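Nitrilotriacetate monooxygenase (Burkholderia pseudomallei, PDB 3SDO) probably acts as an FMN-dependent monooxygenase of the NtaA/SnaA/DszA family, inserting oxygen from molecular oxygen into an organic substrate such as nitrilotriacetate. Local coordinates at residues Asn239-Thr242 with Phe243-Arg247. Residues are numbered along the deposited sequence; the frame is centred on the assembly and turned at random.
Sequences NGST and FDEAR
Thr242 and Glu245 close a capping box at the start of helix 243-259, each side chain serving a backbone N-H of the other residue. Thr242 holds the N-cap position, and its OG1 accepts from Glu245 N in a nearly straight bond (3.2 Å, N-H...O 165°). The hydroxyl can face down the first turn because chi1 of 63° sets it between the backbone N and the carbonyl carbon. In return Glu245 sends its carboxylate back over the incoming loop, where OE1 accepts a hydrogen bond from Thr242 N at 3.1 Å; this donor stands 45° out of the carboxylate plane. With CG anti to the carbonyl carbon and an extended chain beyond it, the glutamate passes close to the threonine, CG lying 3.3 Å from Thr242 OG1.

OE1 has other company. A water donates both to it and to Gly240 O, linking the carboxylate to the loop two residues before the cap, while Ser241 CA approaches to 3.2 Å. Ser241 also leans its CB on the helix, 4.2 Å from Ala246 CB. The regular helical pattern begins with Ala246 N donating to Thr242 O at 2.9 Å. A carboxylate at this helix end is probably stabilised by the helix dipole and by the peptide N-H groups of the first turn.

The box terminates the loop that follows strand 235-238 of the parallel TIM-barrel sheet and launches the next barrel helix. Phe243 turns away from the loop, its ring meeting Trp385 edge-to-face and Arg384 in a cation-pi contact on helix 375-387, and Ala246 packs on Ala390. Ser241 lies about 8 Å, side chain to side chain, from Ser221, a predicted FMN-binding residue just after the adjacent strand 215-218.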
# COMPACT_ATOMS: atom_id res chain seq x y z
N ASN A 239 0.06 -5.27 23.57
CA ASN A 239 -0.20 -6.72 23.56
C ASN A 239 0.47 -7.41 24.76
O ASN A 239 1.54 -7.00 25.21
CB ASN A 239 0.27 -7.32 22.23
N GLY A 240 -0.21 -8.42 25.31
CA GLY A 240 0.37 -9.27 26.36
C GLY A 240 0.19 -8.81 27.79
O GLY A 240 0.65 -9.48 28.73
N SER A 241 -0.51 -7.69 28.00
CA SER A 241 -0.60 -7.15 29.35
C SER A 241 -1.61 -7.92 30.18
O SER A 241 -2.65 -8.37 29.66
CB SER A 241 -0.94 -5.66 29.32
OG SER A 241 0.10 -4.97 28.65
N THR A 242 -1.30 -8.10 31.46
CA THR A 242 -2.28 -8.49 32.46
C THR A 242 -3.17 -7.26 32.71
O THR A 242 -2.85 -6.17 32.24
CB THR A 242 -1.63 -8.84 33.79
OG1 THR A 242 -0.95 -7.69 34.32
CG2 THR A 242 -0.63 -10.01 33.64
N PHE A 243 -4.26 -7.45 33.44
CA PHE A 243 -5.13 -6.33 33.83
C PHE A 243 -4.35 -5.23 34.58
O PHE A 243 -4.44 -4.06 34.24
CB PHE A 243 -6.27 -6.86 34.70
CG PHE A 243 -7.06 -5.79 35.39
CD1 PHE A 243 -6.82 -5.50 36.72
CD2 PHE A 243 -8.03 -5.08 34.70
CE1 PHE A 243 -7.56 -4.49 37.37
CE2 PHE A 243 -8.75 -4.07 35.34
CZ PHE A 243 -8.51 -3.78 36.69
N ASP A 244 -3.58 -5.61 35.59
CA ASP A 244 -2.84 -4.63 36.41
C ASP A 244 -1.85 -3.82 35.56
O ASP A 244 -1.73 -2.60 35.72
CB ASP A 244 -2.09 -5.35 37.53
CG ASP A 244 -2.99 -5.81 38.65
OD1 ASP A 244 -4.01 -5.17 38.92
OD2 ASP A 244 -2.64 -6.80 39.30
N GLU A 245 -1.16 -4.52 34.67
CA GLU A 245 -0.26 -3.87 33.72
C GLU A 245 -0.98 -2.90 32.79
O GLU A 245 -0.52 -1.77 32.59
CB GLU A 245 0.42 -4.92 32.86
CG GLU A 245 1.52 -5.63 33.62
CD GLU A 245 2.13 -6.75 32.82
OE1 GLU A 245 1.59 -7.08 31.74
OE2 GLU A 245 3.15 -7.29 33.27
N ALA A 246 -2.12 -3.33 32.27
CA ALA A 246 -2.92 -2.50 31.36
C ALA A 246 -3.43 -1.25 32.06
O ALA A 246 -3.47 -0.17 31.48
CB ALA A 246 -4.08 -3.30 30.81
N ARG A 247 -3.81 -1.40 33.32
CA ARG A 247 -4.30 -0.28 34.08
C ARG A 247 -3.19 0.75 34.31
O ARG A 247 -3.42 1.96 34.23
CB ARG A 247 -4.83 -0.79 35.39
CG ARG A 247 -5.40 0.24 36.26
CD ARG A 247 -5.99 -0.44 37.47
NE ARG A 247 -7.29 0.09 37.75
CZ ARG A 247 -8.06 -0.31 38.76
NH1 ARG A 247 -7.63 -1.26 39.60
NH2 ARG A 247 -9.24 0.26 38.93
O HOH W 1 2.14 -9.35 30.81